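Local structure of aac(6')-Ii (Enterococcus faecium, 1N71) at residues L120-T129 against V157-P167. The protein probably transfers an acetyl group from acetyl-coenzyme A to the 6'-amino group of aminoglycoside antibiotics, which makes the bacterium resistant to them. Numbering follows the deposited sequence.
Sequences LSQTDLYEHT and VLPNANGWDKP. Unlike the reference sequence in segment 120-129: Glu127 (reference Val).
Val157 opens the contact at the end of strand 153-158, an outermost strand of this chain's GNAT-fold sheet, where Val157 also makes backbone hydrogen bonds to the second subunit. Its CG1 meets Leu120 CD1 at 3.8 Å, and its CG2 touches the CG2 methyl of Thr129, the two side chains running in opposite directions. From Pro159 on, the chain is a turn-rich connection to strand 168-174. Segment 120-129 is the loop that leads into helix 129-134. Pro159 fills the angle between Leu125 and Tyr126. Its CG rests on Leu125 CB, while its CB makes a CH-pi contact over one face of the Tyr126 ring, 4.0 Å from the centroid. Tyr126 CG lies anti to its own carbonyl carbon (chi1 -73°), and from there the ring reaches across the proline. The ring hydroxyl continues to Thr174 of the second subunit, so the packing lies at the dimer interface. The amide of Asn160 is used at both ends. OD1 takes the N-H of Asp165 on a lone pair. It also lies 2.9 Å from the oxygen of a water that accepts from Leu125 N and can donate to OD1. ND2 donates to a second water, which gives a weak bond to Asp124 OD1. Asp124 OD1 also accepts from Tyr126 N in an Asx turn. Asp165 lies against the backbone of Gln122 and Thr123, and its OD2 forms a salt bridge with Arg178 of the second subunit. The direct hydrogen bond between the segments is here: Gln122 N donates to Asp165 O at 3.0 Å, nearly straight at 172°. Pro167 ends the segment, with CD against Ser121 and CB pressed tightly onto Leu125 CD1 at 3.4 Å.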
ATOM      1  N   LEU A 120      19.445  -1.684  -2.991  1.00 16.08           N
ATOM      2  CA  LEU A 120      18.509  -1.976  -1.906  1.00 16.53           C
ATOM      3  C   LEU A 120      18.124  -3.448  -1.855  1.00 16.49           C
ATOM      4  O   LEU A 120      17.534  -3.907  -0.879  1.00 17.42           O
ATOM      5  CB  LEU A 120      17.246  -1.113  -2.016  1.00 16.28           C
ATOM      6  CG  LEU A 120      17.419   0.398  -1.822  1.00 16.41           C
ATOM      7  CD1 LEU A 120      16.045   1.043  -1.712  1.00 17.16           C
ATOM      8  CD2 LEU A 120      18.229   0.681  -0.558  1.00 18.77           C
ATOM      9  N   SER A 121      18.442  -4.187  -2.911  1.00 17.60           N
ATOM     10  CA  SER A 121      18.149  -5.615  -2.937  1.00 17.69           C
ATOM     11  C   SER A 121      19.429  -6.369  -2.555  1.00 18.65           C
ATOM     12  O   SER A 121      20.520  -5.794  -2.557  1.00 17.68           O
ATOM     13  CB  SER A 121      17.675  -6.044  -4.331  1.00 17.89           C
ATOM     14  OG  SER A 121      18.615  -5.696  -5.330  1.00 18.99           O
ATOM     15  N   GLN A 122      19.292  -7.647  -2.227  1.00 20.18           N
ATOM     16  CA  GLN A 122      20.436  -8.464  -1.840  1.00 23.33           C
ATOM     17  C   GLN A 122      21.201  -7.871  -0.666  1.00 23.68           C
ATOM     18  O   GLN A 122      22.432  -7.773  -0.686  1.00 22.05           O
ATOM     19  CB  GLN A 122      21.367  -8.680  -3.039  1.00 25.81           C
ATOM     20  CG  GLN A 122      20.946  -9.872  -3.897  1.00 32.38           C
ATOM     21  CD  GLN A 122      21.808 -10.064  -5.127  1.00 35.72           C
ATOM     22  OE1 GLN A 122      23.035  -9.989  -5.061  1.00 38.72           O
ATOM     23  NE2 GLN A 122      21.166 -10.331  -6.260  1.00 36.50           N
ATOM     24  N   THR A 123      20.449  -7.480   0.356  1.00 23.85           N
ATOM     25  CA  THR A 123      21.003  -6.910   1.578  1.00 23.89           C
ATOM     26  C   THR A 123      19.903  -6.915   2.627  1.00 23.84           C
ATOM     27  O   THR A 123      18.723  -6.838   2.290  1.00 23.61           O
ATOM     28  CB  THR A 123      21.480  -5.463   1.370  1.00 24.19           C
ATOM     29  OG1 THR A 123      22.043  -4.970   2.595  1.00 26.08           O
ATOM     30  CG2 THR A 123      20.309  -4.565   0.956  1.00 23.24           C
ATOM     31  N   ASP A 124      20.279  -7.022   3.898  1.00 24.41           N
ATOM     32  CA  ASP A 124      19.282  -7.025   4.967  1.00 24.53           C
ATOM     33  C   ASP A 124      18.833  -5.587   5.180  1.00 22.94           C
ATOM     34  O   ASP A 124      19.573  -4.776   5.744  1.00 21.44           O
ATOM     35  CB  ASP A 124      19.872  -7.571   6.269  1.00 26.33           C
ATOM     36  CG  ASP A 124      18.810  -7.813   7.326  1.00 28.42           C
ATOM     37  OD1 ASP A 124      17.762  -7.136   7.274  1.00 26.29           O
ATOM     38  OD2 ASP A 124      19.024  -8.669   8.211  1.00 30.56           O
ATOM     39  N   LEU A 125      17.616  -5.276   4.744  1.00 21.80           N
ATOM     40  CA  LEU A 125      17.096  -3.920   4.858  1.00 22.02           C
ATOM     41  C   LEU A 125      16.720  -3.445   6.252  1.00 21.85           C
ATOM     42  O   LEU A 125      16.410  -2.269   6.435  1.00 22.00           O
ATOM     43  CB  LEU A 125      15.908  -3.730   3.911  1.00 22.27           C
ATOM     44  CG  LEU A 125      16.332  -3.506   2.459  1.00 23.52           C
ATOM     45  CD1 LEU A 125      15.100  -3.332   1.581  1.00 21.93           C
ATOM     46  CD2 LEU A 125      17.222  -2.262   2.376  1.00 24.08           C
ATOM     47  N   TYR A 126      16.732  -4.343   7.233  1.00 20.33           N
ATOM     48  CA  TYR A 126      16.422  -3.932   8.598  1.00 21.60           C
ATOM     49  C   TYR A 126      17.668  -3.305   9.224  1.00 23.44           C
ATOM     50  O   TYR A 126      17.589  -2.624  10.252  1.00 22.30           O
ATOM     51  CB  TYR A 126      15.945  -5.130   9.429  1.00 21.82           C
ATOM     52  CG  TYR A 126      14.551  -5.585   9.054  1.00 22.63           C
ATOM     53  CD1 TYR A 126      13.439  -4.782   9.326  1.00 21.47           C
ATOM     54  CD2 TYR A 126      14.343  -6.789   8.382  1.00 23.91           C
ATOM     55  CE1 TYR A 126      12.157  -5.164   8.936  1.00 20.84           C
ATOM     56  CE2 TYR A 126      13.060  -7.182   7.984  1.00 22.23           C
ATOM     57  CZ  TYR A 126      11.971  -6.361   8.266  1.00 22.93           C
ATOM     58  OH  TYR A 126      10.701  -6.736   7.874  1.00 22.52           O
ATOM     59  N   GLU A 127      18.811  -3.520   8.575  1.00 22.72           N
ATOM     60  CA  GLU A 127      20.092  -2.987   9.034  1.00 23.58           C
ATOM     61  C   GLU A 127      20.461  -1.718   8.283  1.00 21.57           C
ATOM     62  O   GLU A 127      20.656  -1.754   7.073  1.00 21.16           O
ATOM     63  CB  GLU A 127      21.198  -4.025   8.825  1.00 25.46           C
ATOM     64  CG  GLU A 127      20.955  -5.327   9.553  1.00 30.69           C
ATOM     65  CD  GLU A 127      20.635  -5.097  11.016  1.00 34.08           C
ATOM     66  OE1 GLU A 127      21.434  -4.421  11.695  1.00 36.08           O
ATOM     67  OE2 GLU A 127      19.584  -5.586  11.483  1.00 37.15           O
ATOM     68  N   HIS A 128      20.569  -0.601   9.001  1.00 21.53           N
ATOM     69  CA  HIS A 128      20.926   0.674   8.381  1.00 21.45           C
ATOM     70  C   HIS A 128      19.929   0.987   7.268  1.00 20.38           C
ATOM     71  O   HIS A 128      20.286   1.494   6.203  1.00 18.43           O
ATOM     72  CB  HIS A 128      22.343   0.609   7.804  1.00 24.73           C
ATOM     73  CG  HIS A 128      23.389   0.229   8.807  1.00 29.24           C
ATOM     74  ND1 HIS A 128      23.632   0.965   9.947  1.00 30.80           N
ATOM     75  CD2 HIS A 128      24.257  -0.811   8.839  1.00 31.20           C
ATOM     76  CE1 HIS A 128      24.604   0.396  10.639  1.00 29.98           C
ATOM     77  NE2 HIS A 128      25.001  -0.682   9.988  1.00 31.34           N
ATOM     78  N   THR A 129      18.671   0.670   7.545  1.00 21.77           N
ATOM     79  CA  THR A 129      17.568   0.874   6.621  1.00 20.68           C
ATOM     80  C   THR A 129      17.633   2.177   5.831  1.00 20.11           C
ATOM     81  O   THR A 129      17.782   2.171   4.610  1.00 20.57           O
ATOM     82  CB  THR A 129      16.226   0.839   7.380  1.00 21.80           C
ATOM     83  OG1 THR A 129      16.154  -0.361   8.157  1.00 22.08           O
ATOM     84  CG2 THR A 129      15.056   0.876   6.408  1.00 22.04           C
ATOM     85  N   VAL A 157      10.730   1.385   2.385  1.00 13.09           N
ATOM     86  CA  VAL A 157      11.037   0.108   1.758  1.00 14.37           C
ATOM     87  C   VAL A 157      10.306  -0.995   2.508  1.00 15.09           C
ATOM     88  O   VAL A 157      10.012  -0.866   3.693  1.00 16.87           O
ATOM     89  CB  VAL A 157      12.559  -0.222   1.782  1.00 16.08           C
ATOM     90  CG1 VAL A 157      13.324   0.755   0.892  1.00 16.92           C
ATOM     91  CG2 VAL A 157      13.088  -0.188   3.219  1.00 16.58           C
ATOM     92  N   LEU A 158      10.001  -2.073   1.801  1.00 13.91           N
ATOM     93  CA  LEU A 158       9.327  -3.215   2.395  1.00 15.14           C
ATOM     94  C   LEU A 158      10.305  -4.380   2.282  1.00 15.75           C
ATOM     95  O   LEU A 158      10.381  -5.050   1.251  1.00 15.78           O
ATOM     96  CB  LEU A 158       8.039  -3.524   1.638  1.00 16.29           C
ATOM     97  CG  LEU A 158       7.218  -4.697   2.174  1.00 20.78           C
ATOM     98  CD1 LEU A 158       7.108  -4.617   3.693  1.00 21.23           C
ATOM     99  CD2 LEU A 158       5.845  -4.677   1.518  1.00 22.00           C
ATOM    100  N   PRO A 159      11.069  -4.634   3.350  1.00 16.84           N
ATOM    101  CA  PRO A 159      12.050  -5.724   3.342  1.00 18.02           C
ATOM    102  C   PRO A 159      11.490  -7.113   3.029  1.00 18.40           C
ATOM    103  O   PRO A 159      10.465  -7.523   3.574  1.00 18.32           O
ATOM    104  CB  PRO A 159      12.659  -5.653   4.747  1.00 16.71           C
ATOM    105  CG  PRO A 159      12.508  -4.190   5.112  1.00 17.23           C
ATOM    106  CD  PRO A 159      11.096  -3.912   4.633  1.00 17.89           C
ATOM    107  N   ASN A 160      12.174  -7.822   2.133  1.00 17.56           N
ATOM    108  CA  ASN A 160      11.799  -9.183   1.755  1.00 16.42           C
ATOM    109  C   ASN A 160      10.367  -9.354   1.246  1.00 16.26           C
ATOM    110  O   ASN A 160       9.797 -10.438   1.352  1.00 16.80           O
ATOM    111  CB  ASN A 160      12.015 -10.105   2.955  1.00 16.21           C
ATOM    112  CG  ASN A 160      13.349  -9.870   3.630  1.00 16.83           C
ATOM    113  OD1 ASN A 160      14.398  -9.948   2.993  1.00 18.65           O
ATOM    114  ND2 ASN A 160      13.319  -9.583   4.928  1.00 16.84           N
ATOM    115  N   ALA A 161       9.799  -8.294   0.680  1.00 14.90           N
ATOM    116  CA  ALA A 161       8.421  -8.330   0.197  1.00 15.44           C
ATOM    117  C   ALA A 161       8.103  -9.461  -0.776  1.00 15.64           C
ATOM    118  O   ALA A 161       7.120 -10.185  -0.602  1.00 16.03           O
ATOM    119  CB  ALA A 161       8.067  -6.986  -0.447  1.00 13.80           C
ATOM    120  N   ASN A 162       8.938  -9.596  -1.800  1.00 14.70           N
ATOM    121  CA  ASN A 162       8.754 -10.596  -2.843  1.00 17.10           C
ATOM    122  C   ASN A 162       9.654 -11.806  -2.628  1.00 16.21           C
ATOM    123  O   ASN A 162       9.900 -12.575  -3.553  1.00 17.22           O
ATOM    124  CB  ASN A 162       9.078  -9.958  -4.193  1.00 18.34           C
ATOM    125  CG  ASN A 162       8.324  -8.663  -4.420  1.00 20.90           C
ATOM    126  OD1 ASN A 162       7.158  -8.675  -4.806  1.00 20.11           O
ATOM    127  ND2 ASN A 162       8.982  -7.536  -4.159  1.00 21.28           N
ATOM    128  N   GLY A 163      10.137 -11.974  -1.403  1.00 18.62           N
ATOM    129  CA  GLY A 163      11.037 -13.073  -1.103  1.00 17.01           C
ATOM    130  C   GLY A 163      12.282 -12.484  -0.469  1.00 18.18           C
ATOM    131  O   GLY A 163      12.448 -11.267  -0.450  1.00 16.34           O
ATOM    132  N   TRP A 164      13.172 -13.324   0.045  1.00 18.20           N
ATOM    133  CA  TRP A 164      14.373 -12.802   0.681  1.00 17.52           C
ATOM    134  C   TRP A 164      15.162 -11.825  -0.189  1.00 18.55           C
ATOM    135  O   TRP A 164      15.507 -12.124  -1.328  1.00 18.29           O
ATOM    136  CB  TRP A 164      15.280 -13.948   1.129  1.00 19.13           C
ATOM    137  CG  TRP A 164      14.651 -14.792   2.195  1.00 19.13           C
ATOM    138  CD1 TRP A 164      14.127 -16.045   2.054  1.00 19.83           C
ATOM    139  CD2 TRP A 164      14.450 -14.424   3.564  1.00 20.20           C
ATOM    140  NE1 TRP A 164      13.611 -16.481   3.254  1.00 19.94           N
ATOM    141  CE2 TRP A 164      13.796 -15.504   4.196  1.00 21.06           C
ATOM    142  CE3 TRP A 164      14.757 -13.283   4.319  1.00 20.83           C
ATOM    143  CZ2 TRP A 164      13.446 -15.477   5.550  1.00 21.77           C
ATOM    144  CZ3 TRP A 164      14.408 -13.259   5.668  1.00 22.07           C
ATOM    145  CH2 TRP A 164      13.758 -14.351   6.266  1.00 22.38           C
ATOM    146  N   ASP A 165      15.427 -10.652   0.379  1.00 17.81           N
ATOM    147  CA  ASP A 165      16.186  -9.586  -0.262  1.00 18.68           C
ATOM    148  C   ASP A 165      15.688  -9.120  -1.625  1.00 18.39           C
ATOM    149  O   ASP A 165      16.478  -8.727  -2.484  1.00 17.06           O
ATOM    150  CB  ASP A 165      17.663  -9.979  -0.331  1.00 19.24           C
ATOM    151  CG  ASP A 165      18.221 -10.356   1.030  1.00 20.82           C
ATOM    152  OD1 ASP A 165      17.761  -9.785   2.047  1.00 22.62           O
ATOM    153  OD2 ASP A 165      19.121 -11.217   1.088  1.00 23.22           O
ATOM    154  N   LYS A 166      14.369  -9.158  -1.800  1.00 17.82           N
ATOM    155  CA  LYS A 166      13.696  -8.711  -3.021  1.00 17.15           C
ATOM    156  C   LYS A 166      12.596  -7.796  -2.494  1.00 16.87           C
ATOM    157  O   LYS A 166      11.413  -8.141  -2.484  1.00 16.82           O
ATOM    158  CB  LYS A 166      13.098  -9.902  -3.765  1.00 18.50           C
ATOM    159  CG  LYS A 166      14.154 -10.874  -4.278  1.00 20.35           C
ATOM    160  CD  LYS A 166      13.534 -12.038  -5.030  1.00 23.27           C
ATOM    161  CE  LYS A 166      14.616 -12.943  -5.599  1.00 26.12           C
ATOM    162  NZ  LYS A 166      14.039 -14.087  -6.361  1.00 30.69           N
ATOM    163  N   PRO A 167      12.988  -6.599  -2.046  1.00 16.85           N
ATOM    164  CA  PRO A 167      12.085  -5.597  -1.484  1.00 15.91           C
ATOM    165  C   PRO A 167      11.229  -4.809  -2.456  1.00 16.59           C
ATOM    166  O   PRO A 167      11.417  -4.863  -3.669  1.00 15.18           O
ATOM    167  CB  PRO A 167      13.046  -4.678  -0.755  1.00 16.94           C
ATOM    168  CG  PRO A 167      14.165  -4.580  -1.771  1.00 16.71           C
ATOM    169  CD  PRO A 167      14.346  -6.041  -2.205  1.00 16.41           C
TER
HETATM  170  O   HOH W   1      15.819  -9.348   6.521  1.00 21.59           O
HETATM  171  O   HOH W   2      16.130  -7.707   3.595  1.00 20.56           O